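Local coordinates for protein nidogen-1 (Mus musculus, PDB 1GL4) that binds laminin, collagen IV and perlecan in basement membranes and probably has a role in cell-extracellular matrix interactions, at residues Ile129-Leu143 against His223-Glu235. Numbering follows the deposited sequence.
Sequences ITGGEFTRQAEVTFL and HIYQWRQTITFQE
T135 and T232 form the first of four antiparallel hydrogen-bonded pairs between strands 133-142 and 221-232. The others are Q137-T230, E139-R228 and T141-Q226. Each pair exchanges two backbone bonds, and Q137 N to T230 O, 2.9 Å, is almost straight at 177°. L143 N adds a more bent bond to I224 O.

On the face carrying E139, T141 and R228, the bend at chi3 (-66°) turns the R228 guanidinium toward strand 133-142. R228 NH1 and NH2 grip T141 OG1 end-on, both at 3.0 Å. R228 NH2 also makes a salt bridge with E139 OE2, 3.0 Å, reaching its anti lone pair. That carboxylate stands nearly perpendicular to the guanidinium, and K148 is its second charged partner. R228 NH1 bonds to Q226 OE1 too, which helps fix the group's rotation.

The R136, V140 and W227 face looks into the barrel. R136 extends its chain and holds Q229 OE1 side-on with NE, 3.0 Å, and NH2, 3.1 Å. The oxygen lies near the guanidinium plane. P107 O takes R136 NH1, and S201 OG pairs with Q229 NE2, so this buried polar pair is tied to the surrounding fold.

V140 runs alongside W227 and sets CB and CG2 over one face of its ring. V140 CB sits 3.7 Å from the centroid of the W227 six-membered ring, only 4° off the normal, a CH-pi contact. F142 CE2 meets Y225 CD1 at 3.6 Å, with the rings turned obliquely. At the other end, T130 CG2 covers one face of F233, while I129 CG2 touches CE1 of that ring.

Strands 149-156 and 198-210 continue the pairing on either side. Helix 107-115 packs against F134, R136 and I231. This is neighbouring-strand pairing in the wall of the nidogen G2 beta-barrel, a GFP-like fold with a helix through its interior.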
ATOM      1  N   ILE A 129       7.137  14.076  -1.855  1.00 12.13           N
ATOM      2  CA  ILE A 129       8.483  14.204  -2.423  1.00 11.67           C
ATOM      3  C   ILE A 129       8.586  13.955  -3.935  1.00 11.99           C
ATOM      4  O   ILE A 129       9.253  14.712  -4.641  1.00 13.10           O
ATOM      5  CB  ILE A 129       9.468  13.237  -1.717  1.00 12.77           C
ATOM      6  CG1 ILE A 129       9.604  13.620  -0.240  1.00 11.69           C
ATOM      7  CG2 ILE A 129      10.836  13.270  -2.412  1.00 13.27           C
ATOM      8  CD1 ILE A 129      10.315  12.566   0.594  1.00 14.11           C
ATOM      9  N   THR A 130       7.926  12.908  -4.433  1.00 11.68           N
ATOM     10  CA  THR A 130       8.014  12.545  -5.854  1.00 11.63           C
ATOM     11  C   THR A 130       6.809  12.826  -6.754  1.00 14.06           C
ATOM     12  O   THR A 130       6.928  12.770  -7.982  1.00 13.45           O
ATOM     13  CB  THR A 130       8.303  11.040  -6.022  1.00 10.66           C
ATOM     14  OG1 THR A 130       7.119  10.300  -5.701  1.00 12.65           O
ATOM     15  CG2 THR A 130       9.428  10.590  -5.089  1.00 12.27           C
ATOM     16  N   GLY A 131       5.650  13.096  -6.164  1.00 14.11           N
ATOM     17  CA  GLY A 131       4.472  13.331  -6.979  1.00 14.29           C
ATOM     18  C   GLY A 131       4.038  12.050  -7.682  1.00 13.87           C
ATOM     19  O   GLY A 131       3.291  12.087  -8.663  1.00 13.23           O
ATOM     20  N   GLY A 132       4.506  10.909  -7.187  1.00 12.77           N
ATOM     21  CA  GLY A 132       4.136   9.644  -7.800  1.00 11.18           C
ATOM     22  C   GLY A 132       4.824   9.392  -9.131  1.00 11.64           C
ATOM     23  O   GLY A 132       4.357   8.588  -9.935  1.00 10.17           O
ATOM     24  N   GLU A 133       5.923  10.101  -9.371  1.00 10.28           N
ATOM     25  CA  GLU A 133       6.706   9.939 -10.591  1.00  9.91           C
ATOM     26  C   GLU A 133       8.099   9.510 -10.144  1.00 11.68           C
ATOM     27  O   GLU A 133       8.911  10.347  -9.763  1.00 10.65           O
ATOM     28  CB  GLU A 133       6.796  11.270 -11.355  1.00 14.91           C
ATOM     29  CG  GLU A 133       5.453  11.849 -11.801  1.00 15.64           C
ATOM     30  CD  GLU A 133       5.576  13.271 -12.345  1.00 19.08           C
ATOM     31  OE1 GLU A 133       6.115  14.152 -11.641  1.00 22.22           O
ATOM     32  OE2 GLU A 133       5.126  13.514 -13.476  1.00 19.14           O
ATOM     33  N   PHE A 134       8.373   8.208 -10.166  1.00 11.97           N
ATOM     34  CA  PHE A 134       9.680   7.714  -9.739  1.00 13.34           C
ATOM     35  C   PHE A 134       9.913   6.266 -10.143  1.00 14.32           C
ATOM     36  O   PHE A 134       8.994   5.575 -10.586  1.00 13.34           O
ATOM     37  CB  PHE A 134       9.835   7.858  -8.209  1.00 11.68           C
ATOM     38  CG  PHE A 134       8.899   6.977  -7.395  1.00 11.64           C
ATOM     39  CD1 PHE A 134       9.326   5.745  -6.900  1.00  9.45           C
ATOM     40  CD2 PHE A 134       7.601   7.399  -7.100  1.00 11.20           C
ATOM     41  CE1 PHE A 134       8.483   4.949  -6.123  1.00 11.26           C
ATOM     42  CE2 PHE A 134       6.746   6.610  -6.322  1.00  9.88           C
ATOM     43  CZ  PHE A 134       7.186   5.381  -5.830  1.00  8.18           C
ATOM     44  N   THR A 135      11.160   5.824 -10.006  1.00 14.55           N
ATOM     45  CA  THR A 135      11.539   4.450 -10.322  1.00 15.72           C
ATOM     46  C   THR A 135      12.039   3.805  -9.032  1.00 15.68           C
ATOM     47  O   THR A 135      12.780   4.429  -8.270  1.00 14.99           O
ATOM     48  CB  THR A 135      12.690   4.391 -11.349  1.00 16.32           C
ATOM     49  OG1 THR A 135      12.284   5.024 -12.567  1.00 18.96           O
ATOM     50  CG2 THR A 135      13.071   2.940 -11.635  1.00 17.64           C
ATOM     51  N   ARG A 136      11.628   2.563  -8.797  1.00 14.48           N
ATOM     52  CA  ARG A 136      12.032   1.820  -7.611  1.00 13.90           C
ATOM     53  C   ARG A 136      12.751   0.542  -8.024  1.00 15.42           C
ATOM     54  O   ARG A 136      12.172  -0.300  -8.714  1.00 15.03           O
ATOM     55  CB  ARG A 136      10.810   1.441  -6.764  1.00 13.46           C
ATOM     56  CG  ARG A 136      11.145   0.648  -5.490  1.00 14.84           C
ATOM     57  CD  ARG A 136       9.990  -0.260  -5.038  1.00 13.76           C
ATOM     58  NE  ARG A 136      10.166  -0.747  -3.668  1.00 13.25           N
ATOM     59  CZ  ARG A 136       9.353  -1.613  -3.066  1.00 16.25           C
ATOM     60  NH1 ARG A 136       8.302  -2.106  -3.713  1.00 12.89           N
ATOM     61  NH2 ARG A 136       9.573  -1.967  -1.800  1.00 13.81           N
ATOM     62  N   GLN A 137      14.015   0.412  -7.626  1.00 13.18           N
ATOM     63  CA  GLN A 137      14.790  -0.794  -7.913  1.00 14.97           C
ATOM     64  C   GLN A 137      14.960  -1.472  -6.561  1.00 13.93           C
ATOM     65  O   GLN A 137      15.525  -0.875  -5.650  1.00 11.89           O
ATOM     66  CB  GLN A 137      16.184  -0.456  -8.454  1.00 16.63           C
ATOM     67  CG  GLN A 137      16.230   0.362  -9.734  1.00 19.77           C
ATOM     68  CD  GLN A 137      17.657   0.764 -10.095  1.00 23.67           C
ATOM     69  OE1 GLN A 137      18.477  -0.080 -10.474  1.00 23.75           O
ATOM     70  NE2 GLN A 137      17.966   2.057  -9.966  1.00 23.09           N
ATOM     71  N   ALA A 138      14.475  -2.704  -6.419  1.00 13.18           N
ATOM     72  CA  ALA A 138      14.610  -3.407  -5.148  1.00 13.43           C
ATOM     73  C   ALA A 138      15.111  -4.842  -5.299  1.00 14.82           C
ATOM     74  O   ALA A 138      14.921  -5.482  -6.336  1.00 14.14           O
ATOM     75  CB  ALA A 138      13.278  -3.401  -4.403  1.00 13.45           C
ATOM     76  N   GLU A 139      15.762  -5.338  -4.250  1.00 14.06           N
ATOM     77  CA  GLU A 139      16.271  -6.701  -4.234  1.00 15.51           C
ATOM     78  C   GLU A 139      16.017  -7.289  -2.856  1.00 15.20           C
ATOM     79  O   GLU A 139      16.067  -6.571  -1.854  1.00 16.38           O
ATOM     80  CB  GLU A 139      17.776  -6.739  -4.509  1.00 14.76           C
ATOM     81  CG  GLU A 139      18.182  -6.353  -5.915  1.00 19.77           C
ATOM     82  CD  GLU A 139      19.663  -6.576  -6.157  1.00 21.65           C
ATOM     83  OE1 GLU A 139      20.141  -6.255  -7.265  1.00 22.03           O
ATOM     84  OE2 GLU A 139      20.350  -7.076  -5.241  1.00 23.26           O
ATOM     85  N   VAL A 140      15.734  -8.584  -2.807  1.00 13.59           N
ATOM     86  CA  VAL A 140      15.512  -9.249  -1.533  1.00 12.65           C
ATOM     87  C   VAL A 140      16.266 -10.573  -1.495  1.00 14.14           C
ATOM     88  O   VAL A 140      16.168 -11.391  -2.414  1.00 13.24           O
ATOM     89  CB  VAL A 140      14.002  -9.493  -1.262  1.00 15.04           C
ATOM     90  CG1 VAL A 140      13.406 -10.384  -2.334  1.00 13.46           C
ATOM     91  CG2 VAL A 140      13.816 -10.115   0.109  1.00 15.65           C
ATOM     92  N   THR A 141      17.047 -10.761  -0.439  1.00 12.39           N
ATOM     93  CA  THR A 141      17.807 -11.986  -0.251  1.00 12.20           C
ATOM     94  C   THR A 141      17.209 -12.710   0.945  1.00 12.65           C
ATOM     95  O   THR A 141      17.015 -12.101   1.999  1.00 11.90           O
ATOM     96  CB  THR A 141      19.294 -11.700   0.068  1.00 13.77           C
ATOM     97  OG1 THR A 141      19.895 -10.972  -1.010  1.00 13.73           O
ATOM     98  CG2 THR A 141      20.053 -13.009   0.253  1.00 15.79           C
ATOM     99  N   PHE A 142      16.885 -13.989   0.772  1.00 14.17           N
ATOM    100  CA  PHE A 142      16.343 -14.794   1.866  1.00 14.49           C
ATOM    101  C   PHE A 142      17.559 -15.523   2.435  1.00 15.43           C
ATOM    102  O   PHE A 142      18.135 -16.396   1.779  1.00 15.84           O
ATOM    103  CB  PHE A 142      15.308 -15.804   1.351  1.00 13.57           C
ATOM    104  CG  PHE A 142      14.065 -15.171   0.776  1.00 15.72           C
ATOM    105  CD1 PHE A 142      14.091 -14.548  -0.470  1.00 15.20           C
ATOM    106  CD2 PHE A 142      12.863 -15.203   1.482  1.00 16.05           C
ATOM    107  CE1 PHE A 142      12.936 -13.966  -1.009  1.00 16.33           C
ATOM    108  CE2 PHE A 142      11.702 -14.623   0.950  1.00 18.26           C
ATOM    109  CZ  PHE A 142      11.745 -14.003  -0.302  1.00 15.81           C
ATOM    110  N   LEU A 143      17.956 -15.154   3.646  1.00 15.26           N
ATOM    111  CA  LEU A 143      19.134 -15.743   4.272  1.00 15.34           C
ATOM    112  C   LEU A 143      19.085 -17.265   4.385  1.00 14.75           C
ATOM    113  O   LEU A 143      18.143 -17.831   4.933  1.00 13.21           O
ATOM    114  CB  LEU A 143      19.358 -15.118   5.655  1.00 16.96           C
ATOM    115  CG  LEU A 143      19.342 -13.583   5.717  1.00 20.10           C
ATOM    116  CD1 LEU A 143      19.914 -13.136   7.060  1.00 23.17           C
ATOM    117  CD2 LEU A 143      20.157 -12.991   4.575  1.00 24.48           C
ATOM    118  N   HIS A 223      11.871 -17.129   9.603  1.00 13.70           N
ATOM    119  CA  HIS A 223      12.903 -17.017   8.584  1.00 14.78           C
ATOM    120  C   HIS A 223      13.273 -15.543   8.457  1.00 13.70           C
ATOM    121  O   HIS A 223      12.505 -14.673   8.862  1.00 13.23           O
ATOM    122  CB  HIS A 223      12.390 -17.595   7.262  1.00 16.82           C
ATOM    123  CG  HIS A 223      12.009 -19.042   7.358  1.00 21.35           C
ATOM    124  ND1 HIS A 223      12.943 -20.055   7.422  1.00 20.61           N
ATOM    125  CD2 HIS A 223      10.800 -19.637   7.496  1.00 22.35           C
ATOM    126  CE1 HIS A 223      12.326 -21.210   7.602  1.00 23.45           C
ATOM    127  NE2 HIS A 223      11.025 -20.985   7.652  1.00 23.11           N
ATOM    128  N   ILE A 224      14.449 -15.270   7.907  1.00 13.32           N
ATOM    129  CA  ILE A 224      14.933 -13.896   7.784  1.00 14.21           C
ATOM    130  C   ILE A 224      15.252 -13.496   6.351  1.00 13.90           C
ATOM    131  O   ILE A 224      15.736 -14.311   5.569  1.00 11.75           O
ATOM    132  CB  ILE A 224      16.240 -13.713   8.593  1.00 15.03           C
ATOM    133  CG1 ILE A 224      16.045 -14.202  10.026  1.00 18.78           C
ATOM    134  CG2 ILE A 224      16.678 -12.246   8.570  1.00 18.05           C
ATOM    135  CD1 ILE A 224      17.352 -14.427  10.778  1.00 20.61           C
ATOM    136  N   TYR A 225      14.972 -12.243   6.004  1.00 14.35           N
ATOM    137  CA  TYR A 225      15.324 -11.741   4.679  1.00 13.88           C
ATOM    138  C   TYR A 225      15.780 -10.294   4.749  1.00 14.79           C
ATOM    139  O   TYR A 225      15.456  -9.573   5.696  1.00 14.42           O
ATOM    140  CB  TYR A 225      14.193 -11.927   3.642  1.00 13.08           C
ATOM    141  CG  TYR A 225      12.795 -11.389   3.937  1.00 15.52           C
ATOM    142  CD1 TYR A 225      11.755 -11.651   3.050  1.00 14.75           C
ATOM    143  CD2 TYR A 225      12.502 -10.652   5.085  1.00 16.60           C
ATOM    144  CE1 TYR A 225      10.463 -11.203   3.283  1.00 14.26           C
ATOM    145  CE2 TYR A 225      11.197 -10.193   5.329  1.00 17.54           C
ATOM    146  CZ  TYR A 225      10.185 -10.478   4.416  1.00 16.88           C
ATOM    147  OH  TYR A 225       8.889 -10.062   4.633  1.00 18.46           O
ATOM    148  N   GLN A 226      16.575  -9.888   3.766  1.00 13.78           N
ATOM    149  CA  GLN A 226      17.093  -8.529   3.719  1.00 13.30           C
ATOM    150  C   GLN A 226      16.565  -7.786   2.505  1.00 14.12           C
ATOM    151  O   GLN A 226      16.726  -8.241   1.370  1.00 14.67           O
ATOM    152  CB  GLN A 226      18.625  -8.532   3.661  1.00 13.37           C
ATOM    153  CG  GLN A 226      19.228  -7.125   3.675  1.00 16.43           C
ATOM    154  CD  GLN A 226      20.732  -7.118   3.453  1.00 19.10           C
ATOM    155  OE1 GLN A 226      21.213  -7.415   2.359  1.00 17.46           O
ATOM    156  NE2 GLN A 226      21.481  -6.778   4.496  1.00 18.03           N
ATOM    157  N   TRP A 227      15.937  -6.642   2.756  1.00 15.16           N
ATOM    158  CA  TRP A 227      15.402  -5.805   1.689  1.00 15.68           C
ATOM    159  C   TRP A 227      16.351  -4.643   1.390  1.00 14.78           C
ATOM    160  O   TRP A 227      16.826  -3.969   2.303  1.00 14.97           O
ATOM    161  CB  TRP A 227      14.024  -5.260   2.076  1.00 17.30           C
ATOM    162  CG  TRP A 227      12.955  -6.274   1.909  1.00 19.84           C
ATOM    163  CD1 TRP A 227      12.557  -7.211   2.822  1.00 20.36           C
ATOM    164  CD2 TRP A 227      12.215  -6.536   0.713  1.00 20.24           C
ATOM    165  NE1 TRP A 227      11.618  -8.045   2.263  1.00 20.81           N
ATOM    166  CE2 TRP A 227      11.390  -7.655   0.969  1.00 19.93           C
ATOM    167  CE3 TRP A 227      12.172  -5.939  -0.553  1.00 19.28           C
ATOM    168  CZ2 TRP A 227      10.530  -8.189   0.001  1.00 20.52           C
ATOM    169  CZ3 TRP A 227      11.317  -6.472  -1.517  1.00 19.97           C
ATOM    170  CH2 TRP A 227      10.510  -7.585  -1.233  1.00 19.08           C
ATOM    171  N   ARG A 228      16.627  -4.427   0.110  1.00 12.67           N
ATOM    172  CA  ARG A 228      17.518  -3.353  -0.324  1.00 13.60           C
ATOM    173  C   ARG A 228      16.822  -2.608  -1.465  1.00 11.69           C
ATOM    174  O   ARG A 228      16.374  -3.236  -2.418  1.00 13.68           O
ATOM    175  CB  ARG A 228      18.842  -3.949  -0.822  1.00 13.36           C
ATOM    176  CG  ARG A 228      19.560  -4.845   0.193  1.00 14.46           C
ATOM    177  CD  ARG A 228      20.893  -5.380  -0.356  1.00 17.97           C
ATOM    178  NE  ARG A 228      20.711  -6.294  -1.484  1.00 19.04           N
ATOM    179  CZ  ARG A 228      20.316  -7.561  -1.371  1.00 22.39           C
ATOM    180  NH1 ARG A 228      20.058  -8.086  -0.177  1.00 20.58           N
ATOM    181  NH2 ARG A 228      20.170  -8.306  -2.458  1.00 22.38           N
ATOM    182  N   GLN A 229      16.721  -1.282  -1.381  1.00 12.25           N
ATOM    183  CA  GLN A 229      16.049  -0.547  -2.449  1.00 11.89           C
ATOM    184  C   GLN A 229      16.601   0.848  -2.764  1.00 10.90           C
ATOM    185  O   GLN A 229      17.144   1.545  -1.900  1.00  9.04           O
ATOM    186  CB  GLN A 229      14.540  -0.465  -2.152  1.00 16.72           C
ATOM    187  CG  GLN A 229      14.163   0.351  -0.918  1.00 18.09           C
ATOM    188  CD  GLN A 229      12.725   0.104  -0.449  1.00 20.66           C
ATOM    189  OE1 GLN A 229      11.787   0.064  -1.251  1.00 18.63           O
ATOM    190  NE2 GLN A 229      12.551  -0.052   0.863  1.00 20.29           N
ATOM    191  N   THR A 230      16.464   1.238  -4.027  1.00  9.85           N
ATOM    192  CA  THR A 230      16.922   2.540  -4.494  1.00 10.10           C
ATOM    193  C   THR A 230      15.760   3.200  -5.228  1.00 10.35           C
ATOM    194  O   THR A 230      15.219   2.652  -6.188  1.00 11.48           O
ATOM    195  CB  THR A 230      18.126   2.393  -5.431  1.00  9.56           C
ATOM    196  OG1 THR A 230      19.225   1.842  -4.693  1.00 10.18           O
ATOM    197  CG2 THR A 230      18.535   3.750  -6.008  1.00  9.73           C
ATOM    198  N   ILE A 231      15.383   4.377  -4.751  1.00 10.93           N
ATOM    199  CA  ILE A 231      14.270   5.134  -5.304  1.00 11.09           C
ATOM    200  C   ILE A 231      14.786   6.410  -5.981  1.00 11.35           C
ATOM    201  O   ILE A 231      15.370   7.268  -5.327  1.00 11.29           O
ATOM    202  CB  ILE A 231      13.276   5.473  -4.165  1.00 11.97           C
ATOM    203  CG1 ILE A 231      12.686   4.164  -3.617  1.00 12.92           C
ATOM    204  CG2 ILE A 231      12.174   6.412  -4.663  1.00  9.42           C
ATOM    205  CD1 ILE A 231      11.882   4.316  -2.338  1.00 14.15           C
ATOM    206  N   THR A 232      14.565   6.522  -7.291  1.00 12.53           N
ATOM    207  CA  THR A 232      15.030   7.681  -8.061  1.00 13.59           C
ATOM    208  C   THR A 232      13.889   8.525  -8.630  1.00 14.83           C
ATOM    209  O   THR A 232      12.854   8.004  -9.037  1.00 11.25           O
ATOM    210  CB  THR A 232      15.949   7.241  -9.217  1.00 14.27           C
ATOM    211  OG1 THR A 232      15.282   6.252 -10.013  1.00 15.68           O
ATOM    212  CG2 THR A 232      17.243   6.652  -8.666  1.00 14.79           C
ATOM    213  N   PHE A 233      14.097   9.835  -8.670  1.00 15.23           N
ATOM    214  CA  PHE A 233      13.068  10.755  -9.146  1.00 17.66           C
ATOM    215  C   PHE A 233      13.670  12.113  -9.514  1.00 18.40           C
ATOM    216  O   PHE A 233      14.869  12.334  -9.343  1.00 18.68           O
ATOM    217  CB  PHE A 233      12.018  10.932  -8.043  1.00 16.16           C
ATOM    218  CG  PHE A 233      12.605  11.288  -6.700  1.00 15.88           C
ATOM    219  CD1 PHE A 233      12.738  12.619  -6.310  1.00 14.96           C
ATOM    220  CD2 PHE A 233      13.045  10.291  -5.834  1.00 16.64           C
ATOM    221  CE1 PHE A 233      13.301  12.951  -5.076  1.00 15.47           C
ATOM    222  CE2 PHE A 233      13.613  10.611  -4.593  1.00 16.98           C
ATOM    223  CZ  PHE A 233      13.742  11.940  -4.213  1.00 14.72           C
ATOM    224  N   GLN A 234      12.832  13.018 -10.014  1.00 18.57           N
ATOM    225  CA  GLN A 234      13.277  14.356 -10.398  1.00 20.81           C
ATOM    226  C   GLN A 234      12.708  15.433  -9.476  1.00 20.43           C
ATOM    227  O   GLN A 234      11.558  15.348  -9.055  1.00 19.78           O
ATOM    228  CB  GLN A 234      12.848  14.667 -11.837  1.00 22.71           C
ATOM    229  CG  GLN A 234      13.475  13.769 -12.888  1.00 26.55           C
ATOM    230  CD  GLN A 234      14.963  14.010 -13.046  1.00 28.72           C
ATOM    231  OE1 GLN A 234      15.395  15.128 -13.345  1.00 29.83           O
ATOM    232  NE2 GLN A 234      15.758  12.964 -12.851  1.00 28.90           N
ATOM    233  N   GLU A 235      13.523  16.436  -9.164  1.00 20.67           N
ATOM    234  CA  GLU A 235      13.104  17.554  -8.319  1.00 21.72           C
ATOM    235  C   GLU A 235      13.396  18.836  -9.098  1.00 23.08           C
ATOM    236  O   GLU A 235      14.386  18.910  -9.826  1.00 21.88           O
ATOM    237  CB  GLU A 235      13.880  17.566  -7.000  1.00 21.64           C
ATOM    238  CG  GLU A 235      13.758  16.282  -6.183  1.00 22.58           C
ATOM    239  CD  GLU A 235      14.524  16.352  -4.872  1.00 21.93           C
ATOM    240  OE1 GLU A 235      13.949  16.803  -3.856  1.00 23.08           O
ATOM    241  OE2 GLU A 235      15.712  15.969  -4.862  1.00 20.73           O
TER
HETATM  242  O   HOH W   1       9.491  15.690  -7.326  1.00 19.02           O
HETATM  243  O   HOH W   2      10.862  16.920  -3.723  1.00 24.40           O
HETATM  244  O   HOH W   3      10.544  12.094 -11.753  1.00 34.53           O
HETATM  245  O   HOH W   4      15.784   3.517  -8.906  1.00 10.36           O
HETATM  246  O   HOH W   5      16.331 -17.274   7.410  1.00 25.60           O